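Local atomic coordinates of HTH-type transcriptional repressor MdtR (Bacillus subtilis, PDB entry 1S3J), a protein that represses the multidrug resistance operon mdtRP by binding directly to its promoter region as a homodimeric transcription factor of the MarR family. Residues 16-19 against 20-24; 61-64 against 65-69; 132-135 against 136-140. All coordinates share one frame; numbering follows the deposited sequence.

Contact 1 (16-19 against 20-24); sequences QALF and QKIQP
F19 and Q23 meet one turn apart on helix 4-32, the long N-terminal helix of this MarR-family repressor. Their side chains run side by side and point the same way. CB of Q23 lies over one face of the F19 ring, in a CH-pi contact 3.9 Å from the ring centroid, and is offset toward the rim. CG of Q23 follows the ring outward and comes within 3.6 Å of CZ of F19. The Q23 amide plane is turned 57° from the ring plane, so the amide does not stack flat on it. Both side chains leave the backbone with CG opposite the backbone N, F19 at chi1 -178° and Q23 at chi1 -167°. This shared setting lays them along the same flank of the helix. A bend at chi2 of Q23 keeps its amide near the outer end of the ring.

On another flank, CB of L18 touches CD1 of I22 at 4.1 Å. I22 also packs on M116 and Y119 of helix 99-120. L18 reaches L138 of the second subunit, and F19 meets F19 of that subunit. The segment therefore lies at the dimer interface of the MarR fold. Q16 runs alongside Q20, and OE1 of Q16 is hydrogen-bonded to Q12.

The backbone that positions these groups is helical but uneven. I22 N makes only a weak bond to L18 O. F19 O accepts from both I22 N and Q23 N. P24 has no N-H to offer the turn before it, and the helix kinks there. The bond just before the kink is short and nearly straight, with Q23 N 2.7 Å from F19 O.

Contact 2 (61-64 against 65-69); sequences MEVK and PSAVT
The turn of the predicted helix-turn-helix DNA-binding motif brings V63 against A67 and V68. It joins helix 54-61 to helix 65-77, the second helix of that motif. The first helix ends in a Schellman motif, with E62 at positive phi. Two residues later K64 takes the N-cap position of the next helix.

V63 meets the helix with CB and its methyl CG2. Both lie 3.8 Å from CB of A67, and CG2 is 3.9 Å from CG2 of V68. The V63 and V68 side chains cross at about a right angle. V63 has chi1 -60°, which sets CG2 between its backbone N and carbonyl carbon and aims this methyl at the first turn of the helix. CG2 of V68 lies opposite its own carbonyl carbon and faces back to the turn. V68 is buried and also packs on V54, I57 and A58 of helix 54-61. The methyl contact thus continues the packing between the two helices.

K64 closes the start of the helix through its backbone. Its O takes a weak bond from A67 N at 2.8 Å, with an angle of only 120° at the hydrogen. A second weak bond comes from V68 N at 3.4 Å and is straighter. CB of K64 rests 3.5 Å from OG of S66, while the rest of the lysine chain leads away from the helix.

The N-cap carbonyl is thus held by two weak bonds alone across this contact. P65, next in the chain, has no N-H that would need a cap. The apolar packing of V63 on A67 and V68 therefore probably contributes much of the hold between turn and helix.

Contact 3 (132-135 against 136-140); sequences AHIT and AKLAQ
I134 and L138 lie side by side on helix 125-143 and point the same way. CG2 of I134 meets CD1 of L138 at 4.0 Å. CG2 of I134 stands opposite its backbone N and beside the carbonyl carbon, which turns this methyl toward the following turn. In L138, chi1 of -68° folds CG back over the preceding turn, 3.1 Å from O of I134. The same oxygen accepts L138 N at 2.9 Å. The leucine therefore packs against the carbonyl that holds its own backbone.

A second pair, H133 and K137, occupies another flank. CD of K137 approaches CE1 of H133 at 4.2 Å, obliquely to the ring. The lysine chain is extended throughout, and its NZ forms a salt bridge with E127 of the second subunit, on which H133 also packs. H133 NE2 and K137 NZ remain 5.7 Å apart.

T135 has OG1 between its backbone N and carbonyl carbon, at chi1 49°. This setting lets OG1 bond back to O of A131, one turn earlier. A polar side-chain atom is thereby held against the helix backbone.

The backbone carrying these side chains is regularly hydrogen-bonded. The bonds from A136, K137, L138 and A139 to the residues four before them have similar geometry, and A139 N reaches T135 O at 2.9 Å. I134 packs on Q130, and L138 on Y119, of the second subunit. Apolar and charged side chains facing the partner chain from a regular C-terminal helix are characteristic of the helical dimerisation region of MarR-family repressors.

The three contacts follow one another along the chain and do not touch. Contacts 1 and 3 both belong to the dimer-forming helices, the first near the start of the chain and the other near its end. Their centres are 20 Å apart and their nearest atoms about 10 Å. Across the dimer interface, L18 of contact 1 packs on L138 of the second subunit, the counterpart of the contact 3 residue. Contact 2 belongs to the predicted DNA-binding motif and touches no other chain. Its centre is 28 Å from that of contact 1 and 29 Å from that of contact 3. Dimerisation and DNA binding thus probably use separate parts of the subunit.

Contact 1 (16-19 against 20-24)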
ATOM      1  N   GLN A  16      -0.092  -9.174   5.456  1.00 35.65           N
ATOM      2  CA  GLN A  16      -1.297  -8.390   5.739  1.00 36.56           C
ATOM      3  C   GLN A  16      -1.287  -7.919   7.184  1.00 36.66           C
ATOM      4  O   GLN A  16      -1.758  -6.814   7.491  1.00 37.98           O
ATOM      5  CB  GLN A  16      -2.543  -9.212   5.425  1.00 37.70           C
ATOM      6  CG  GLN A  16      -3.911  -8.498   5.576  1.00 41.56           C
ATOM      7  CD  GLN A  16      -5.041  -9.474   5.946  1.00 46.10           C
ATOM      8  OE1 GLN A  16      -5.210 -10.518   5.295  1.00 48.90           O
ATOM      9  NE2 GLN A  16      -5.791  -9.149   7.004  1.00 48.63           N
ATOM     10  N   ALA A  17      -0.744  -8.723   8.091  1.00 35.47           N
ATOM     11  CA  ALA A  17      -0.659  -8.294   9.473  1.00 34.39           C
ATOM     12  C   ALA A  17       0.431  -7.234   9.617  1.00 34.10           C
ATOM     13  O   ALA A  17       0.283  -6.310  10.387  1.00 33.57           O
ATOM     14  CB  ALA A  17      -0.372  -9.464  10.379  1.00 34.33           C
ATOM     15  N   LEU A  18       1.536  -7.375   8.893  1.00 33.84           N
ATOM     16  CA  LEU A  18       2.624  -6.401   9.005  1.00 33.61           C
ATOM     17  C   LEU A  18       2.158  -5.049   8.478  1.00 34.27           C
ATOM     18  O   LEU A  18       2.391  -4.025   9.110  1.00 33.50           O
ATOM     19  CB  LEU A  18       3.896  -6.896   8.298  1.00 33.34           C
ATOM     20  CG  LEU A  18       4.560  -8.079   9.033  1.00 31.78           C
ATOM     21  CD1 LEU A  18       5.595  -8.721   8.211  1.00 33.13           C
ATOM     22  CD2 LEU A  18       5.165  -7.617  10.324  1.00 32.27           C
ATOM     23  N   PHE A  19       1.450  -5.081   7.359  1.00 35.79           N
ATOM     24  CA  PHE A  19       0.946  -3.885   6.696  1.00 37.74           C
ATOM     25  C   PHE A  19      -0.048  -3.131   7.572  1.00 38.67           C
ATOM     26  O   PHE A  19       0.187  -1.983   7.899  1.00 38.61           O
ATOM     27  CB  PHE A  19       0.313  -4.242   5.353  1.00 38.25           C
ATOM     28  CG  PHE A  19      -0.191  -3.046   4.591  1.00 41.26           C
ATOM     29  CD1 PHE A  19       0.691  -2.211   3.918  1.00 44.10           C
ATOM     30  CD2 PHE A  19      -1.539  -2.742   4.563  1.00 43.16           C
ATOM     31  CE1 PHE A  19       0.231  -1.085   3.227  1.00 43.67           C
ATOM     32  CE2 PHE A  19      -2.002  -1.616   3.863  1.00 44.79           C
ATOM     33  CZ  PHE A  19      -1.109  -0.794   3.200  1.00 43.80           C
ATOM     34  N   GLN A  20      -1.142  -3.775   7.971  1.00 39.82           N
ATOM     35  CA  GLN A  20      -2.095  -3.165   8.899  1.00 40.93           C
ATOM     36  C   GLN A  20      -1.450  -2.552  10.134  1.00 41.24           C
ATOM     37  O   GLN A  20      -1.973  -1.611  10.708  1.00 41.19           O
ATOM     38  CB  GLN A  20      -3.124  -4.192   9.357  1.00 41.44           C
ATOM     39  CG  GLN A  20      -4.139  -4.593   8.290  1.00 43.68           C
ATOM     40  CD  GLN A  20      -4.864  -5.895   8.664  1.00 47.06           C
ATOM     41  OE1 GLN A  20      -4.229  -6.892   9.027  1.00 47.33           O
ATOM     42  NE2 GLN A  20      -6.188  -5.872   8.603  1.00 48.37           N
ATOM     43  N   LYS A  21      -0.324  -3.113  10.562  1.00 42.23           N
ATOM     44  CA  LYS A  21       0.402  -2.627  11.736  1.00 42.29           C
ATOM     45  C   LYS A  21       1.390  -1.501  11.419  1.00 42.21           C
ATOM     46  O   LYS A  21       1.644  -0.636  12.264  1.00 42.28           O
ATOM     47  CB  LYS A  21       1.168  -3.788  12.360  1.00 42.64           C
ATOM     48  CG  LYS A  21       1.001  -3.925  13.855  1.00 44.99           C
ATOM     49  CD  LYS A  21       1.800  -5.138  14.369  1.00 48.21           C
ATOM     50  CE  LYS A  21       1.128  -6.501  14.072  1.00 49.47           C
ATOM     51  NZ  LYS A  21      -0.116  -6.734  14.869  1.00 51.34           N
ATOM     52  N   ILE A  22       1.972  -1.526  10.222  1.00 42.15           N
ATOM     53  CA  ILE A  22       3.069  -0.622   9.884  1.00 42.40           C
ATOM     54  C   ILE A  22       2.565   0.572   9.095  1.00 43.02           C
ATOM     55  O   ILE A  22       3.067   1.677   9.277  1.00 42.58           O
ATOM     56  CB  ILE A  22       4.194  -1.357   9.111  1.00 42.08           C
ATOM     57  CG1 ILE A  22       5.002  -2.247  10.052  1.00 41.74           C
ATOM     58  CG2 ILE A  22       5.172  -0.374   8.454  1.00 42.41           C
ATOM     59  CD1 ILE A  22       5.762  -3.369   9.339  1.00 39.81           C
ATOM     60  N   GLN A  23       1.575   0.358   8.239  1.00 44.04           N
ATOM     61  CA  GLN A  23       1.007   1.439   7.432  1.00 45.41           C
ATOM     62  C   GLN A  23       0.481   2.607   8.263  1.00 46.03           C
ATOM     63  O   GLN A  23       0.913   3.733   8.030  1.00 46.13           O
ATOM     64  CB  GLN A  23      -0.069   0.936   6.467  1.00 45.56           C
ATOM     65  CG  GLN A  23      -0.455   1.948   5.414  1.00 47.41           C
ATOM     66  CD  GLN A  23      -1.914   2.379   5.495  1.00 49.61           C
ATOM     67  OE1 GLN A  23      -2.473   2.559   6.596  1.00 50.75           O
ATOM     68  NE2 GLN A  23      -2.537   2.553   4.326  1.00 50.54           N
ATOM     69  N   PRO A  24      -0.416   2.375   9.223  1.00 46.87           N
ATOM     70  CA  PRO A  24      -0.883   3.472  10.086  1.00 47.60           C
ATOM     71  C   PRO A  24       0.272   4.221  10.762  1.00 48.61           C
ATOM     72  O   PRO A  24       0.217   5.448  10.862  1.00 48.58           O
ATOM     73  CB  PRO A  24      -1.749   2.761  11.135  1.00 47.47           C
ATOM     74  CG  PRO A  24      -2.205   1.524  10.451  1.00 47.20           C
ATOM     75  CD  PRO A  24      -1.053   1.094   9.582  1.00 46.84           C
TER

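Contact 2 (61-64 against 65-69)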
HETATM    1  N   MSE A  61       5.022   9.102 -12.021  1.00 50.10           N
HETATM    2  CA  MSE A  61       3.874   8.949 -11.131  1.00 49.94           C
HETATM    3  C   MSE A  61       2.602   8.549 -11.875  1.00 50.32           C
HETATM    4  O   MSE A  61       1.594   8.245 -11.243  1.00 50.61           O
HETATM    5  CB  MSE A  61       3.639  10.243 -10.364  1.00 49.22           C
HETATM    6  CG  MSE A  61       4.799  10.604  -9.485  1.00 48.77           C
HETATM    7 SE   MSE A  61       4.451  12.128  -8.369  0.90 45.37          SE
HETATM    8  CE  MSE A  61       3.249  11.270  -7.029  1.00 45.53           C
ATOM      9  N   GLU A  62       2.662   8.554 -13.208  1.00 50.72           N
ATOM     10  CA  GLU A  62       1.515   8.295 -14.082  1.00 51.20           C
ATOM     11  C   GLU A  62       0.309   9.149 -13.684  1.00 50.88           C
ATOM     12  O   GLU A  62      -0.791   8.646 -13.428  1.00 51.18           O
ATOM     13  CB  GLU A  62       1.200   6.786 -14.157  1.00 51.79           C
ATOM     14  CG  GLU A  62       2.399   5.977 -14.672  1.00 53.95           C
ATOM     15  CD  GLU A  62       2.107   4.511 -14.930  1.00 56.97           C
ATOM     16  OE1 GLU A  62       2.221   3.694 -13.981  1.00 58.55           O
ATOM     17  OE2 GLU A  62       1.792   4.173 -16.094  1.00 58.22           O
ATOM     18  N   VAL A  63       0.557  10.453 -13.626  1.00 50.12           N
ATOM     19  CA  VAL A  63      -0.472  11.455 -13.394  1.00 49.63           C
ATOM     20  C   VAL A  63      -0.264  12.627 -14.353  1.00 49.29           C
ATOM     21  O   VAL A  63       0.753  12.711 -15.025  1.00 49.48           O
ATOM     22  CB  VAL A  63      -0.440  11.972 -11.944  1.00 49.70           C
ATOM     23  CG1 VAL A  63      -0.669  10.827 -10.956  1.00 49.83           C
ATOM     24  CG2 VAL A  63       0.888  12.701 -11.643  1.00 49.39           C
ATOM     25  N   LYS A  64      -1.229  13.531 -14.406  1.00 49.13           N
ATOM     26  CA  LYS A  64      -1.174  14.658 -15.337  1.00 49.19           C
ATOM     27  C   LYS A  64      -0.140  15.666 -14.849  1.00 48.07           C
ATOM     28  O   LYS A  64       0.054  15.826 -13.640  1.00 47.67           O
ATOM     29  CB  LYS A  64      -2.540  15.357 -15.457  1.00 49.72           C
ATOM     30  CG  LYS A  64      -3.701  14.445 -15.907  1.00 52.23           C
ATOM     31  CD  LYS A  64      -3.686  14.197 -17.407  1.00 54.80           C
ATOM     32  CE  LYS A  64      -5.019  13.634 -17.896  1.00 56.29           C
ATOM     33  NZ  LYS A  64      -5.066  13.601 -19.376  1.00 57.05           N
ATOM     34  N   PRO A  65       0.543  16.331 -15.777  1.00 46.54           N
ATOM     35  CA  PRO A  65       1.417  17.433 -15.398  1.00 45.38           C
ATOM     36  C   PRO A  65       0.747  18.324 -14.354  1.00 44.11           C
ATOM     37  O   PRO A  65       1.400  18.678 -13.367  1.00 43.84           O
ATOM     38  CB  PRO A  65       1.634  18.156 -16.721  1.00 45.57           C
ATOM     39  CG  PRO A  65       1.659  17.056 -17.713  1.00 46.15           C
ATOM     40  CD  PRO A  65       0.589  16.080 -17.229  1.00 46.70           C
ATOM     41  N   SER A  66      -0.535  18.637 -14.548  1.00 42.47           N
ATOM     42  CA  SER A  66      -1.280  19.493 -13.611  1.00 41.44           C
ATOM     43  C   SER A  66      -1.347  18.940 -12.181  1.00 39.74           C
ATOM     44  O   SER A  66      -1.329  19.699 -11.240  1.00 40.22           O
ATOM     45  CB  SER A  66      -2.699  19.813 -14.140  1.00 41.46           C
ATOM     46  OG  SER A  66      -3.424  18.642 -14.483  1.00 41.55           O
ATOM     47  N   ALA A  67      -1.447  17.630 -12.024  1.00 38.28           N
ATOM     48  CA  ALA A  67      -1.344  16.998 -10.699  1.00 37.36           C
ATOM     49  C   ALA A  67      -0.008  17.308 -10.014  1.00 36.23           C
ATOM     50  O   ALA A  67       0.035  17.620  -8.820  1.00 35.01           O
ATOM     51  CB  ALA A  67      -1.521  15.487 -10.813  1.00 36.90           C
ATOM     52  N   VAL A  68       1.082  17.229 -10.771  1.00 35.44           N
ATOM     53  CA  VAL A  68       2.415  17.533 -10.208  1.00 35.38           C
ATOM     54  C   VAL A  68       2.555  19.014  -9.856  1.00 34.71           C
ATOM     55  O   VAL A  68       3.132  19.373  -8.833  1.00 35.06           O
ATOM     56  CB  VAL A  68       3.559  17.101 -11.143  1.00 35.03           C
ATOM     57  CG1 VAL A  68       4.933  17.460 -10.524  1.00 35.82           C
ATOM     58  CG2 VAL A  68       3.475  15.635 -11.387  1.00 34.16           C
ATOM     59  N   THR A  69       1.999  19.873 -10.696  1.00 34.81           N
ATOM     60  CA  THR A  69       2.059  21.320 -10.495  1.00 34.16           C
ATOM     61  C   THR A  69       1.402  21.688  -9.183  1.00 33.88           C
ATOM     62  O   THR A  69       1.869  22.595  -8.482  1.00 33.99           O
ATOM     63  CB  THR A  69       1.371  22.026 -11.680  1.00 34.53           C
ATOM     64  OG1 THR A  69       2.219  21.942 -12.840  1.00 36.83           O
ATOM     65  CG2 THR A  69       1.161  23.524 -11.436  1.00 32.96           C
TER

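Contact 3 (132-135 against 136-140)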
ATOM      1  N   ALA A 132      17.838  -8.657   3.446  1.00 24.18           N
ATOM      2  CA  ALA A 132      18.490  -7.660   2.582  1.00 24.34           C
ATOM      3  C   ALA A 132      18.511  -8.151   1.153  1.00 24.48           C
ATOM      4  O   ALA A 132      18.125  -7.426   0.249  1.00 23.93           O
ATOM      5  CB  ALA A 132      19.906  -7.373   3.030  1.00 24.10           C
ATOM      6  N   HIS A 133      18.964  -9.390   0.980  1.00 24.82           N
ATOM      7  CA  HIS A 133      19.125 -10.008  -0.334  1.00 26.22           C
ATOM      8  C   HIS A 133      17.781 -10.241  -1.070  1.00 25.38           C
ATOM      9  O   HIS A 133      17.668  -9.962  -2.238  1.00 25.31           O
ATOM     10  CB  HIS A 133      19.834 -11.352  -0.168  1.00 26.85           C
ATOM     11  CG  HIS A 133      19.959 -12.129  -1.435  1.00 30.92           C
ATOM     12  ND1 HIS A 133      19.033 -13.076  -1.827  1.00 35.39           N
ATOM     13  CD2 HIS A 133      20.903 -12.095  -2.407  1.00 35.63           C
ATOM     14  CE1 HIS A 133      19.407 -13.590  -2.985  1.00 37.30           C
ATOM     15  NE2 HIS A 133      20.535 -13.013  -3.358  1.00 37.48           N
ATOM     16  N   ILE A 134      16.794 -10.800  -0.381  1.00 24.94           N
ATOM     17  CA  ILE A 134      15.470 -11.058  -0.956  1.00 24.46           C
ATOM     18  C   ILE A 134      14.743  -9.746  -1.334  1.00 24.55           C
ATOM     19  O   ILE A 134      14.163  -9.656  -2.396  1.00 24.56           O
ATOM     20  CB  ILE A 134      14.656 -11.900   0.038  1.00 24.43           C
ATOM     21  CG1 ILE A 134      15.272 -13.303   0.173  1.00 25.62           C
ATOM     22  CG2 ILE A 134      13.213 -11.994  -0.338  1.00 25.30           C
ATOM     23  CD1 ILE A 134      14.732 -14.081   1.372  1.00 24.58           C
ATOM     24  N   THR A 135      14.763  -8.734  -0.476  1.00 24.55           N
ATOM     25  CA  THR A 135      14.060  -7.500  -0.801  1.00 25.50           C
ATOM     26  C   THR A 135      14.740  -6.744  -1.954  1.00 25.86           C
ATOM     27  O   THR A 135      14.039  -6.203  -2.819  1.00 25.61           O
ATOM     28  CB  THR A 135      13.933  -6.570   0.383  1.00 25.59           C
ATOM     29  OG1 THR A 135      15.205  -6.422   1.015  1.00 25.75           O
ATOM     30  CG2 THR A 135      12.981  -7.139   1.446  1.00 26.88           C
ATOM     31  N   ALA A 136      16.075  -6.730  -1.963  1.00 25.80           N
ATOM     32  CA  ALA A 136      16.844  -6.124  -3.046  1.00 26.34           C
ATOM     33  C   ALA A 136      16.580  -6.848  -4.370  1.00 26.19           C
ATOM     34  O   ALA A 136      16.321  -6.211  -5.385  1.00 26.25           O
ATOM     35  CB  ALA A 136      18.352  -6.118  -2.725  1.00 26.43           C
ATOM     36  N   LYS A 137      16.597  -8.167  -4.346  1.00 25.78           N
ATOM     37  CA  LYS A 137      16.302  -8.945  -5.532  1.00 26.92           C
ATOM     38  C   LYS A 137      14.854  -8.748  -6.033  1.00 28.29           C
ATOM     39  O   LYS A 137      14.615  -8.613  -7.245  1.00 28.86           O
ATOM     40  CB  LYS A 137      16.553 -10.422  -5.245  1.00 26.95           C
ATOM     41  CG  LYS A 137      16.213 -11.332  -6.384  1.00 26.51           C
ATOM     42  CD  LYS A 137      16.732 -12.741  -6.126  1.00 28.05           C
ATOM     43  CE  LYS A 137      16.429 -13.684  -7.305  1.00 28.87           C
ATOM     44  NZ  LYS A 137      16.646 -15.120  -6.922  1.00 29.78           N
ATOM     45  N   LEU A 138      13.890  -8.724  -5.117  1.00 28.70           N
ATOM     46  CA  LEU A 138      12.507  -8.468  -5.515  1.00 29.59           C
ATOM     47  C   LEU A 138      12.362  -7.062  -6.094  1.00 30.32           C
ATOM     48  O   LEU A 138      11.643  -6.863  -7.058  1.00 29.62           O
ATOM     49  CB  LEU A 138      11.557  -8.616  -4.319  1.00 29.75           C
ATOM     50  CG  LEU A 138      11.346  -9.995  -3.721  1.00 28.78           C
ATOM     51  CD1 LEU A 138      10.523  -9.897  -2.411  1.00 31.51           C
ATOM     52  CD2 LEU A 138      10.642 -10.839  -4.710  1.00 31.48           C
ATOM     53  N   ALA A 139      13.030  -6.088  -5.483  1.00 31.64           N
ATOM     54  CA  ALA A 139      12.898  -4.695  -5.896  1.00 32.69           C
ATOM     55  C   ALA A 139      13.542  -4.472  -7.287  1.00 34.53           C
ATOM     56  O   ALA A 139      12.997  -3.723  -8.108  1.00 35.25           O
ATOM     57  CB  ALA A 139      13.511  -3.789  -4.885  1.00 32.51           C
ATOM     58  N   GLN A 140      14.679  -5.122  -7.533  1.00 35.81           N
ATOM     59  CA  GLN A 140      15.354  -5.112  -8.834  1.00 37.06           C
ATOM     60  C   GLN A 140      14.463  -5.733  -9.923  1.00 37.47           C
ATOM     61  O   GLN A 140      14.261  -5.132 -10.958  1.00 36.82           O
ATOM     62  CB  GLN A 140      16.687  -5.885  -8.772  1.00 37.19           C
ATOM     63  CG  GLN A 140      17.587  -5.743 -10.013  1.00 39.34           C
ATOM     64  CD  GLN A 140      18.915  -6.516  -9.910  1.00 43.57           C
ATOM     65  OE1 GLN A 140      19.653  -6.405  -8.913  1.00 46.52           O
ATOM     66  NE2 GLN A 140      19.224  -7.298 -10.952  1.00 45.63           N
TER